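QdtA (Thermoanaerobacterium thermosaccharolyticum, PDB 4ZU5) is a WxcM-like protein of the cupin clan, built mainly of antiparallel beta strands, that forms a two-chain assembly and binds thymidine. Local coordinates at residues K54-Q58 / L111-Y115; N64-K68 / F102-L108; L71-D75 / Y128-K133; N4-F10 / S86-G92. One frame throughout, in Å; residues are numbered along the deposited sequence.

Contact 1 of 4, residues K54-Q58 / L111-Y115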
loop_
_atom_site.group_PDB
_atom_site.type_symbol
_atom_site.label_atom_id
_atom_site.label_comp_id
_atom_site.label_asym_id
_atom_site.label_seq_id
_atom_site.Cartn_x
_atom_site.Cartn_y
_atom_site.Cartn_z
ATOM N N LYS A 54 -3.465 -3.285 21.485
ATOM C CA LYS A 54 -2.761 -2.606 22.586
ATOM C C LYS A 54 -1.450 -1.928 22.166
ATOM O O LYS A 54 -1.038 -0.938 22.761
ATOM C CB LYS A 54 -2.436 -3.564 23.743
ATOM C CG LYS A 54 -3.586 -4.399 24.308
ATOM C CD LYS A 54 -3.724 -5.799 23.669
ATOM C CE LYS A 54 -3.031 -6.943 24.414
ATOM N NZ LYS A 54 -3.850 -7.414 25.573
ATOM N N LYS A 55 -0.742 -2.474 21.190
ATOM C CA LYS A 55 0.630 -1.991 20.933
ATOM C C LYS A 55 0.872 -1.522 19.475
ATOM O O LYS A 55 1.869 -0.901 19.168
ATOM C CB LYS A 55 1.616 -3.120 21.267
ATOM C CG LYS A 55 1.813 -3.268 22.779
ATOM C CD LYS A 55 2.196 -4.658 23.262
ATOM C CE LYS A 55 2.922 -5.464 22.194
ATOM N NZ LYS A 55 3.622 -6.646 22.787
ATOM N N LEU A 56 -0.005 -1.894 18.584
ATOM C CA LEU A 56 0.126 -1.650 17.168
ATOM C C LEU A 56 -0.256 -0.206 16.796
ATOM O O LEU A 56 -1.225 0.338 17.307
ATOM C CB LEU A 56 -0.785 -2.630 16.444
ATOM C CG LEU A 56 -0.708 -2.623 14.923
ATOM C CD1 LEU A 56 0.690 -3.051 14.483
ATOM C CD2 LEU A 56 -1.741 -3.513 14.263
ATOM N N HIS A 57 0.455 0.359 15.813
ATOM C CA HIS A 57 0.140 1.677 15.275
ATOM C C HIS A 57 -0.077 1.380 13.800
ATOM O O HIS A 57 0.594 0.515 13.243
ATOM C CB HIS A 57 1.285 2.675 15.525
ATOM C CG HIS A 57 1.534 2.972 16.972
ATOM N ND1 HIS A 57 1.118 4.129 17.597
ATOM C CD2 HIS A 57 2.225 2.276 17.904
ATOM C CE1 HIS A 57 1.446 4.077 18.882
ATOM N NE2 HIS A 57 2.105 2.952 19.091
ATOM N N GLN A 58 -1.080 2.028 13.215
ATOM C CA GLN A 58 -1.494 1.791 11.852
ATOM C C GLN A 58 -1.837 3.110 11.213
ATOM O O GLN A 58 -2.232 4.060 11.909
ATOM C CB GLN A 58 -2.802 1.000 11.907
ATOM C CG GLN A 58 -2.631 -0.425 12.373
ATOM C CD GLN A 58 -3.883 -1.244 12.050
ATOM O OE1 GLN A 58 -5.005 -0.755 12.108
ATOM N NE2 GLN A 58 -3.676 -2.478 11.654
ATOM N N LEU A 111 -0.988 0.412 6.581
ATOM C CA LEU A 111 0.400 0.284 6.957
ATOM C C LEU A 111 0.479 0.058 8.470
ATOM O O LEU A 111 -0.225 0.702 9.216
ATOM C CB LEU A 111 1.163 1.564 6.635
ATOM C CG LEU A 111 0.861 2.187 5.276
ATOM C CD1 LEU A 111 1.566 3.533 5.094
ATOM C CD2 LEU A 111 1.137 1.246 4.135
ATOM N N ALA A 112 1.308 -0.867 8.932
ATOM C CA ALA A 112 1.294 -1.351 10.296
ATOM C C ALA A 112 2.702 -1.363 10.825
ATOM O O ALA A 112 3.632 -1.725 10.097
ATOM C CB ALA A 112 0.712 -2.756 10.362
ATOM N N SER A 113 2.830 -0.985 12.091
ATOM C CA SER A 113 4.121 -0.853 12.787
ATOM C C SER A 113 4.732 -2.183 13.302
ATOM O O SER A 113 5.883 -2.182 13.728
ATOM C CB SER A 113 3.995 0.119 13.976
ATOM O OG SER A 113 3.276 -0.429 15.063
ATOM N N GLU A 114 3.981 -3.266 13.261
ATOM C CA GLU A 114 4.492 -4.556 13.666
ATOM C C GLU A 114 3.999 -5.668 12.812
ATOM O O GLU A 114 2.954 -5.609 12.193
ATOM C CB GLU A 114 4.075 -4.875 15.103
ATOM C CG GLU A 114 4.541 -3.864 16.117
ATOM C CD GLU A 114 6.040 -3.850 16.326
ATOM O OE1 GLU A 114 6.769 -4.755 15.824
ATOM O OE2 GLU A 114 6.454 -2.892 17.010
ATOM N N TYR A 115 4.762 -6.758 12.788
ATOM C CA TYR A 115 4.190 -7.989 12.233
ATOM C C TYR A 115 2.958 -8.418 13.006
ATOM O O TYR A 115 2.827 -8.118 14.184
ATOM C CB TYR A 115 5.204 -9.151 12.270
ATOM C CG TYR A 115 6.535 -8.802 11.614
ATOM C CD1 TYR A 115 7.602 -8.316 12.374
ATOM C CD2 TYR A 115 6.707 -8.925 10.233
ATOM C CE1 TYR A 115 8.814 -7.969 11.783
ATOM C CE2 TYR A 115 7.918 -8.614 9.628
ATOM C CZ TYR A 115 8.970 -8.132 10.401
ATOM O OH TYR A 115 10.187 -7.815 9.819
#
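Ser113 meets His57 with both its backbone and its hydroxyl, and here the contact is tight. Ser113 N donates to His57 O at 2.9 Å, nearly in line with that carbonyl, and His57 N donates to Ser113 OG at 3.0 Å. A chi1 of 73° holds the serine OG between its own backbone N and carbonyl carbon, in front of the His57 N-H; it stands where a backbone carbonyl would in a regular hydrogen-bonded pair. One step further on, Gln58 and Ala112 form a non-hydrogen-bonded antiparallel pair, with Gln58 CA only 3.1 Å from Leu111 O. The buried Gln58 amide bonds to Arg97 and Tyr37, and the side chain comes to about 7 Å from a bound thymidine (nearest atoms). Leu56 closes the buried side: its CD1 branch lies 4.1 Å from Ala112 CB and 3.5 Å from Glu114 N.

The other side is loose. Lys55 and Glu114 are exposed; of the Glu114 side chain, CB makes the touch, 3.9 Å from Leu56 CD1, before the chain bends at chi2. The His57 ring offers Ser113 OG an edge, while its ND1 bonds to Tyr90 OH. Glu114 O accepts from Arg35, a residue of the thymidine pocket. The arrangement is the frayed end of two neighbouring antiparallel strands, 58-64 and 107-112, in the sheet of a cupin-type fold beside its ligand pocket.

Contact 2 of 4, residues N64-K68 / F102-L108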
loop_
_atom_site.group_PDB
_atom_site.type_symbol
_atom_site.label_atom_id
_atom_site.label_comp_id
_atom_site.label_asym_id
_atom_site.label_seq_id
_atom_site.Cartn_x
_atom_site.Cartn_y
_atom_site.Cartn_z
ATOM N N ASN A 64 -8.727 4.259 -3.656
ATOM C CA ASN A 64 -9.705 4.382 -4.731
ATOM C C ASN A 64 -11.093 4.243 -4.099
ATOM O O ASN A 64 -11.300 3.475 -3.141
ATOM C CB ASN A 64 -9.550 3.277 -5.758
ATOM C CG ASN A 64 -10.384 3.544 -6.994
ATOM O OD1 ASN A 64 -10.316 4.618 -7.618
ATOM N ND2 ASN A 64 -11.200 2.573 -7.328
ATOM N N GLY A 65 -12.013 5.063 -4.589
ATOM C CA GLY A 65 -13.366 5.084 -4.045
ATOM C C GLY A 65 -13.421 5.738 -2.678
ATOM O O GLY A 65 -12.705 6.702 -2.413
ATOM N N SER A 66 -14.313 5.209 -1.850
ATOM C CA SER A 66 -14.568 5.729 -0.531
ATOM C C SER A 66 -15.001 4.632 0.421
ATOM O O SER A 66 -15.540 3.587 0.008
ATOM C CB SER A 66 -15.653 6.815 -0.665
ATOM O OG SER A 66 -16.640 6.558 0.306
ATOM N N VAL A 67 -14.712 4.836 1.719
ATOM C CA VAL A 67 -15.012 3.911 2.778
ATOM C C VAL A 67 -15.099 4.736 4.069
ATOM O O VAL A 67 -14.407 5.745 4.233
ATOM C CB VAL A 67 -13.962 2.782 2.951
ATOM C CG1 VAL A 67 -12.568 3.375 3.199
ATOM C CG2 VAL A 67 -14.326 1.826 4.069
ATOM N N LYS A 68 -15.960 4.279 4.954
ATOM C CA LYS A 68 -16.211 4.929 6.226
ATOM C C LYS A 68 -15.634 4.133 7.372
ATOM O O LYS A 68 -15.814 2.899 7.506
ATOM C CB LYS A 68 -17.739 5.142 6.386
ATOM C CG LYS A 68 -18.292 6.299 5.560
ATOM C CD LYS A 68 -19.796 6.432 5.748
ATOM C CE LYS A 68 -20.398 7.351 4.713
ATOM N NZ LYS A 68 -20.507 6.623 3.431
ATOM N N PHE A 102 -18.060 0.569 1.897
ATOM C CA PHE A 102 -17.070 0.465 0.853
ATOM C C PHE A 102 -17.771 0.662 -0.492
ATOM O O PHE A 102 -18.704 -0.072 -0.790
ATOM C CB PHE A 102 -16.474 -0.939 0.898
ATOM C CG PHE A 102 -15.544 -1.195 2.031
ATOM C CD1 PHE A 102 -16.008 -1.566 3.276
ATOM C CD2 PHE A 102 -14.154 -1.176 1.817
ATOM C CE1 PHE A 102 -15.124 -1.890 4.307
ATOM C CE2 PHE A 102 -13.267 -1.467 2.841
ATOM C CZ PHE A 102 -13.750 -1.841 4.093
ATOM N N THR A 103 -17.353 1.643 -1.278
ATOM C CA THR A 103 -17.854 1.782 -2.633
ATOM C C THR A 103 -17.317 0.726 -3.599
ATOM O O THR A 103 -16.405 -0.055 -3.274
ATOM C CB THR A 103 -17.586 3.175 -3.196
ATOM O OG1 THR A 103 -16.186 3.378 -3.417
ATOM C CG2 THR A 103 -18.121 4.237 -2.270
ATOM N N GLU A 104 -17.938 0.657 -4.774
ATOM C CA GLU A 104 -17.555 -0.313 -5.802
ATOM C C GLU A 104 -16.183 0.120 -6.277
ATOM O O GLU A 104 -15.979 1.298 -6.541
ATOM C CB GLU A 104 -18.553 -0.292 -6.978
ATOM C CG GLU A 104 -18.147 -1.063 -8.238
ATOM C CD GLU A 104 -18.167 -2.568 -8.040
ATOM O OE1 GLU A 104 -18.744 -3.093 -7.072
ATOM O OE2 GLU A 104 -17.615 -3.266 -8.896
ATOM N N GLY A 105 -15.227 -0.808 -6.296
ATOM C CA GLY A 105 -13.845 -0.490 -6.687
ATOM C C GLY A 105 -12.981 -0.001 -5.515
ATOM O O GLY A 105 -11.810 0.284 -5.697
ATOM N N CYS A 106 -13.530 0.085 -4.303
ATOM C CA CYS A 106 -12.757 0.640 -3.174
ATOM C C CYS A 106 -11.527 -0.206 -2.870
ATOM O O CYS A 106 -11.575 -1.434 -2.895
ATOM C CB CYS A 106 -13.604 0.681 -1.924
ATOM S SG CYS A 106 -12.838 1.516 -0.502
ATOM N N VAL A 107 -10.465 0.465 -2.452
ATOM C CA VAL A 107 -9.237 -0.192 -2.042
ATOM C C VAL A 107 -8.783 0.509 -0.770
ATOM O O VAL A 107 -8.551 1.718 -0.815
ATOM C CB VAL A 107 -8.106 0.065 -3.039
ATOM C CG1 VAL A 107 -6.812 -0.439 -2.473
ATOM C CG2 VAL A 107 -8.378 -0.551 -4.402
ATOM N N LEU A 108 -8.723 -0.226 0.316
ATOM C CA LEU A 108 -8.249 0.306 1.613
ATOM C C LEU A 108 -6.865 -0.327 1.885
ATOM O O LEU A 108 -6.770 -1.559 1.976
ATOM C CB LEU A 108 -9.206 -0.172 2.678
ATOM C CG LEU A 108 -8.930 0.330 4.111
ATOM C CD1 LEU A 108 -8.689 1.830 4.143
ATOM C CD2 LEU A 108 -9.974 -0.084 5.142
#
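Gly105 O takes the shortest polar bond here, 2.9 Å from Asn64 ND2. The bond is fairly straight at the hydrogen (162°), and the oxygen lies close to the plane of the Asn64 amide, but the donor stands well above the plane of the Gly105 carbonyl. Gly105 is the third residue of a type II beta turn, Thr103 to Cys106, which leads into strand 107-112 of this cupin-clan fold. It faces the tight connection that joins strands 58-64 and 67-73, so a turn and a short strand connection are bonded to each other.

Further bonds stitch them together. Asn64 O accepts from Val107 N at 3.2 Å, and the CA-H of Cys106 also points at that oxygen. Thr103 and Ser66 are linked twice: Thr103 N donates to Ser66 O at 3.0 Å, and Ser66 N donates to Thr103 OG1 at 3.1 Å. The threonine chi1 of 69° tucks OG1 between its backbone N and carbonyl carbon and leaves the methyl CG2 beside Ser66 OG, 3.8 Å away. OG1 also lies close to the CA of Gly65, whose missing side chain leaves room for it. Asn64 of the second subunit packs on Asn64 and Val107, which puts this end of the contact at the dimer interface.

The apolar end belongs to Val67. Its CB sits 3.8 Å from Cys106 SG, and its CG2 methyl lies over the middle of the Phe102 ring, 3.5 Å from the centroid and 4° off the ring normal, in a CH-pi contact.

Contact 3 of 4, residues L71-D75 / Y128-K133; sequences LKIPD and YIDEAK
Pro74 and Ala132 supply the apolar packing. The proline ring points at the helix and sets its outer carbons against one methyl: CD is 3.7 Å and CG 3.8 Å from Ala132 CB. The same CG continues to Lys133, whose own CG lies 4.1 Å away, so the base of the lysine chain touches the proline there, and the extended chain runs on beyond it. Most of the area that the strand end buries on the helix comes from this proline.

Contacts of a hydroxyl form the second group. Tyr128 is one helical turn before Ala132, whose N bonds to Tyr128 O, and the two therefore work from the same side of the helix. With CG anti to the backbone N (chi1 165°), the phenol reaches out to the strand and touches it with its far end. Its OH comes to 3.3 Å from Ile73 CA, which lies near the plane of the ring, and to 3.8 Å from Ile73 CG2; Lys72 O is 3.1 Å from the same OH. The hydrogen bond of the hydroxyl goes to Leu94 O, outside both segments.

Leu2 and Phe136 extend the apolar surroundings of Ile73. The C-terminal helix 125-136 thus packs across the end of strand 67-73 and the proline that follows it, in a cupin-type beta fold.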
loop_
_atom_site.group_PDB
_atom_site.type_symbol
_atom_site.label_atom_id
_atom_site.label_comp_id
_atom_site.label_asym_id
_atom_site.label_seq_id
_atom_site.Cartn_x
_atom_site.Cartn_y
_atom_site.Cartn_z
ATOM N N LEU A 71 -14.706 4.925 14.391
ATOM C CA LEU A 71 -13.733 4.875 15.441
ATOM C C LEU A 71 -14.453 5.074 16.761
ATOM O O LEU A 71 -15.285 5.974 16.904
ATOM C CB LEU A 71 -12.706 6.003 15.303
ATOM C CG LEU A 71 -12.078 6.065 13.914
ATOM C CD1 LEU A 71 -11.459 7.432 13.650
ATOM C CD2 LEU A 71 -11.054 4.969 13.837
ATOM N N LYS A 72 -14.069 4.281 17.746
ATOM C CA LYS A 72 -14.616 4.520 19.057
ATOM C C LYS A 72 -13.724 4.160 20.219
ATOM O O LYS A 72 -12.912 3.241 20.178
ATOM C CB LYS A 72 -15.994 3.863 19.133
ATOM C CG LYS A 72 -16.161 2.693 20.061
ATOM C CD LYS A 72 -17.306 1.861 19.506
ATOM C CE LYS A 72 -18.588 2.038 20.309
ATOM N NZ LYS A 72 -19.558 1.077 19.718
ATOM N N ILE A 73 -13.872 4.949 21.275
ATOM C CA ILE A 73 -13.287 4.667 22.542
ATOM C C ILE A 73 -14.461 4.877 23.506
ATOM O O ILE A 73 -15.522 5.366 23.109
ATOM C CB ILE A 73 -12.131 5.649 22.860
ATOM C CG1 ILE A 73 -12.596 7.117 22.911
ATOM C CG2 ILE A 73 -11.083 5.560 21.768
ATOM C CD1 ILE A 73 -11.501 8.121 23.261
ATOM N N PRO A 74 -14.229 4.622 24.782
ATOM C CA PRO A 74 -15.363 4.756 25.687
ATOM C C PRO A 74 -15.956 6.163 25.637
ATOM O O PRO A 74 -15.229 7.165 25.641
ATOM C CB PRO A 74 -14.750 4.416 27.043
ATOM C CG PRO A 74 -13.668 3.451 26.690
ATOM C CD PRO A 74 -13.055 4.059 25.459
ATOM N N ASP A 75 -17.274 6.206 25.464
ATOM C CA ASP A 75 -18.038 7.439 25.522
ATOM C C ASP A 75 -17.842 8.273 24.273
ATOM O O ASP A 75 -18.442 9.320 24.160
ATOM C CB ASP A 75 -17.645 8.272 26.754
ATOM C CG ASP A 75 -18.017 7.591 28.085
ATOM O OD1 ASP A 75 -19.005 6.825 28.107
ATOM O OD2 ASP A 75 -17.331 7.833 29.110
ATOM N N TYR A 128 -12.017 -5.189 25.349
ATOM C CA TYR A 128 -11.590 -3.921 24.813
ATOM C C TYR A 128 -12.021 -2.832 25.780
ATOM O O TYR A 128 -11.216 -2.062 26.276
ATOM C CB TYR A 128 -12.168 -3.621 23.422
ATOM C CG TYR A 128 -12.006 -2.182 23.081
ATOM C CD1 TYR A 128 -10.751 -1.665 22.805
ATOM C CD2 TYR A 128 -13.056 -1.302 23.182
ATOM C CE1 TYR A 128 -10.563 -0.314 22.643
ATOM C CE2 TYR A 128 -12.876 0.050 23.003
ATOM C CZ TYR A 128 -11.620 0.543 22.707
ATOM O OH TYR A 128 -11.486 1.904 22.570
ATOM N N ILE A 129 -13.322 -2.764 26.042
ATOM C CA ILE A 129 -13.875 -1.695 26.861
ATOM C C ILE A 129 -13.253 -1.629 28.237
ATOM O O ILE A 129 -13.003 -0.544 28.731
ATOM C CB ILE A 129 -15.413 -1.843 27.019
ATOM C CG1 ILE A 129 -16.109 -1.644 25.665
ATOM C CG2 ILE A 129 -15.972 -0.832 28.012
ATOM C CD1 ILE A 129 -16.047 -0.221 25.136
ATOM N N ASP A 130 -13.050 -2.769 28.867
ATOM C CA ASP A 130 -12.406 -2.780 30.158
ATOM C C ASP A 130 -11.038 -2.141 30.050
ATOM O O ASP A 130 -10.733 -1.267 30.836
ATOM C CB ASP A 130 -12.235 -4.196 30.689
ATOM C CG ASP A 130 -13.516 -4.715 31.338
ATOM O OD1 ASP A 130 -14.379 -3.904 31.764
ATOM O OD2 ASP A 130 -13.645 -5.950 31.400
ATOM N N GLU A 131 -10.202 -2.653 29.150
ATOM C CA GLU A 131 -8.839 -2.088 28.977
ATOM C C GLU A 131 -8.891 -0.594 28.636
ATOM O O GLU A 131 -8.131 0.213 29.156
ATOM C CB GLU A 131 -8.077 -2.807 27.859
ATOM C CG GLU A 131 -7.706 -4.258 28.110
ATOM C CD GLU A 131 -7.104 -4.481 29.486
ATOM O OE1 GLU A 131 -5.858 -4.429 29.562
ATOM O OE2 GLU A 131 -7.870 -4.661 30.477
ATOM N N ALA A 132 -9.778 -0.210 27.733
ATOM C CA ALA A 132 -9.818 1.173 27.309
ATOM C C ALA A 132 -10.346 2.101 28.384
ATOM O O ALA A 132 -9.946 3.258 28.467
ATOM C CB ALA A 132 -10.658 1.296 26.044
ATOM N N LYS A 133 -11.273 1.643 29.214
ATOM C CA LYS A 133 -11.721 2.484 30.323
ATOM C C LYS A 133 -10.576 2.800 31.280
ATOM O O LYS A 133 -10.502 3.904 31.790
ATOM C CB LYS A 133 -12.904 1.858 31.088
ATOM C CG LYS A 133 -14.267 2.232 30.511
ATOM C CD LYS A 133 -15.364 1.280 30.952
ATOM C CE LYS A 133 -16.778 1.773 30.658
ATOM N NZ LYS A 133 -17.740 0.638 30.923
#

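Contact 4 of 4, residues N4-F10 / S86-G92; sequences NVALIKF and SVGLYIG
Tyr90 turns a ring edge to the backbone of Val5 and Ala6, and Gly92 N lies over one of its faces, toward the rim. At the far end, Phe10 carries Ile8 O above one ring face, again off centre. Its CE1 comes to 3.6 Å from Gly88 N; with no side chain, Gly88 lets the ring lie so close.

Between the rings the backbones pair in regular antiparallel fashion. Ile8 and Gly88 exchange two bonds, Ile8 N to Gly88 O at 2.7 Å and Gly88 N to Ile8 O at 2.8 Å, and Ala6 and Tyr90 are bonded both ways too.

On the face of Val5, Leu7 and Leu89, Leu89 CD1 lies 3.7 Å from Val5 CG1 and 3.9 Å from Leu7 CD2. Lys9 leaves with CG anti to its backbone N, then bends at chi2 (80°) and again at chi4, and NZ donates to Ser86 OG at 3.1 Å and to Phe10 O at 3.0 Å. The serine hydroxyl is also hydrogen-bonded to Asp84.

Tyr38 of the second subunit packs on Phe10. Strand 5-9 is outermost, within this chain, in an antiparallel sheet of the cupin-type fold, and strand 87-91 is its inner neighbour.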
loop_
_atom_site.group_PDB
_atom_site.type_symbol
_atom_site.label_atom_id
_atom_site.label_comp_id
_atom_site.label_asym_id
_atom_site.label_seq_id
_atom_site.Cartn_x
_atom_site.Cartn_y
_atom_site.Cartn_z
ATOM N N ASN A 4 -5.829 9.402 20.152
ATOM C CA ASN A 4 -5.044 8.335 19.543
ATOM C C ASN A 4 -5.373 8.146 18.064
ATOM O O ASN A 4 -5.174 7.064 17.485
ATOM C CB ASN A 4 -5.131 7.018 20.315
ATOM C CG ASN A 4 -4.587 7.118 21.740
ATOM O OD1 ASN A 4 -4.227 8.208 22.267
ATOM N ND2 ASN A 4 -4.477 5.963 22.366
ATOM N N VAL A 5 -5.831 9.220 17.459
ATOM C CA VAL A 5 -6.213 9.229 16.060
ATOM C C VAL A 5 -5.785 10.522 15.402
ATOM O O VAL A 5 -5.867 11.566 16.039
ATOM C CB VAL A 5 -7.750 9.049 15.956
ATOM C CG1 VAL A 5 -8.225 9.168 14.519
ATOM C CG2 VAL A 5 -8.120 7.681 16.478
ATOM N N ALA A 6 -5.401 10.494 14.122
ATOM C CA ALA A 6 -5.101 11.714 13.382
ATOM C C ALA A 6 -5.285 11.455 11.909
ATOM O O ALA A 6 -5.135 10.335 11.443
ATOM C CB ALA A 6 -3.686 12.217 13.583
ATOM N N LEU A 7 -5.521 12.557 11.228
ATOM C CA LEU A 7 -5.399 12.630 9.786
ATOM C C LEU A 7 -4.045 13.144 9.408
ATOM O O LEU A 7 -3.636 14.273 9.750
ATOM C CB LEU A 7 -6.503 13.503 9.217
ATOM C CG LEU A 7 -7.859 12.838 9.337
ATOM C CD1 LEU A 7 -8.895 13.923 9.061
ATOM C CD2 LEU A 7 -8.068 11.671 8.398
ATOM N N ILE A 8 -3.389 12.383 8.557
ATOM C CA ILE A 8 -2.074 12.713 8.097
ATOM C C ILE A 8 -2.093 13.008 6.604
ATOM O O ILE A 8 -2.732 12.288 5.839
ATOM C CB ILE A 8 -1.140 11.537 8.326
ATOM C CG1 ILE A 8 -0.820 11.373 9.804
ATOM C CG2 ILE A 8 0.190 11.810 7.634
ATOM C CD1 ILE A 8 0.007 10.088 9.944
ATOM N N LYS A 9 -1.429 14.070 6.203
ATOM C CA LYS A 9 -1.469 14.482 4.814
ATOM C C LYS A 9 -0.160 14.119 4.172
ATOM O O LYS A 9 0.911 14.392 4.681
ATOM C CB LYS A 9 -1.767 15.996 4.686
ATOM C CG LYS A 9 -1.803 16.540 3.255
ATOM C CD LYS A 9 -3.155 16.196 2.652
ATOM C CE LYS A 9 -3.373 16.852 1.308
ATOM N NZ LYS A 9 -2.437 16.248 0.352
ATOM N N PHE A 10 -0.251 13.455 3.034
ATOM C CA PHE A 10 0.897 13.058 2.251
ATOM C C PHE A 10 1.047 13.975 1.033
ATOM O O PHE A 10 0.118 14.690 0.684
ATOM C CB PHE A 10 0.706 11.589 1.821
ATOM C CG PHE A 10 0.546 10.647 2.974
ATOM C CD1 PHE A 10 -0.546 9.798 3.052
ATOM C CD2 PHE A 10 1.466 10.618 3.986
ATOM C CE1 PHE A 10 -0.699 8.916 4.116
ATOM C CE2 PHE A 10 1.321 9.770 5.075
ATOM C CZ PHE A 10 0.239 8.918 5.146
ATOM N N SER A 86 -4.219 10.815 -0.777
ATOM C CA SER A 86 -3.119 11.547 -0.135
ATOM C C SER A 86 -3.352 11.847 1.307
ATOM O O SER A 86 -2.589 12.644 1.891
ATOM C CB SER A 86 -2.886 12.888 -0.837
ATOM O OG SER A 86 -4.014 13.739 -0.691
ATOM N N VAL A 87 -4.380 11.254 1.879
ATOM C CA VAL A 87 -4.714 11.426 3.306
ATOM C C VAL A 87 -4.750 10.070 4.008
ATOM O O VAL A 87 -5.435 9.137 3.579
ATOM C CB VAL A 87 -6.063 12.130 3.488
ATOM C CG1 VAL A 87 -6.540 12.122 4.929
ATOM C CG2 VAL A 87 -5.957 13.556 2.963
ATOM N N GLY A 88 -3.991 9.947 5.091
ATOM C CA GLY A 88 -4.004 8.732 5.894
ATOM C C GLY A 88 -4.660 8.957 7.245
ATOM O O GLY A 88 -4.548 10.061 7.823
ATOM N N LEU A 89 -5.248 7.892 7.767
ATOM C CA LEU A 89 -5.853 7.908 9.101
ATOM C C LEU A 89 -4.950 7.093 10.000
ATOM O O LEU A 89 -4.895 5.863 9.935
ATOM C CB LEU A 89 -7.286 7.371 9.068
ATOM C CG LEU A 89 -8.015 7.298 10.414
ATOM C CD1 LEU A 89 -8.317 8.706 10.847
ATOM C CD2 LEU A 89 -9.292 6.511 10.214
ATOM N N TYR A 90 -4.270 7.805 10.883
ATOM C CA TYR A 90 -3.458 7.170 11.917
ATOM C C TYR A 90 -4.339 6.753 13.047
ATOM O O TYR A 90 -5.144 7.542 13.566
ATOM C CB TYR A 90 -2.459 8.173 12.484
ATOM C CG TYR A 90 -1.756 7.722 13.753
ATOM C CD1 TYR A 90 -0.829 6.700 13.746
ATOM C CD2 TYR A 90 -2.098 8.250 14.975
ATOM C CE1 TYR A 90 -0.291 6.219 14.940
ATOM C CE2 TYR A 90 -1.547 7.793 16.157
ATOM C CZ TYR A 90 -0.612 6.792 16.139
ATOM O OH TYR A 90 -0.077 6.379 17.370
ATOM N N ILE A 91 -4.144 5.516 13.462
ATOM C CA ILE A 91 -4.875 4.973 14.592
ATOM C C ILE A 91 -3.909 4.311 15.530
ATOM O O ILE A 91 -3.327 3.306 15.213
ATOM C CB ILE A 91 -5.940 3.923 14.184
ATOM C CG1 ILE A 91 -6.914 4.524 13.184
ATOM C CG2 ILE A 91 -6.693 3.417 15.415
ATOM C CD1 ILE A 91 -7.848 3.512 12.541
ATOM N N GLY A 92 -3.819 4.855 16.728
ATOM C CA GLY A 92 -3.017 4.307 17.774
ATOM C C GLY A 92 -3.688 3.259 18.645
ATOM O O GLY A 92 -4.695 2.708 18.264
#

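Overall arrangement
Contacts 1, 2 and 4 all reach one antiparallel sheet, ordered 5-9, 87-91, 58-64, 107-112, 35-40. Contact 1 and contact 2 share strand 107-112 and lie on opposite sides of the chain's centre, their centres 22 Å apart. Contact 4 is 13 Å from contact 1, centre to centre, and touches it where Gln58 O meets Ile91 N. Contact 3 uses strand 67-73 of the other large sheet, as does contact 2, whose centre is 27 Å from its own; its Leu71 packs on contact 4, bringing the two sheets together. Along the chain, 4-10 comes first, then 54-58, 64-68 and 71-75, then 86-92, 102-108, 111-115 and 128-133, interlocking distant residues in one cupin-type domain.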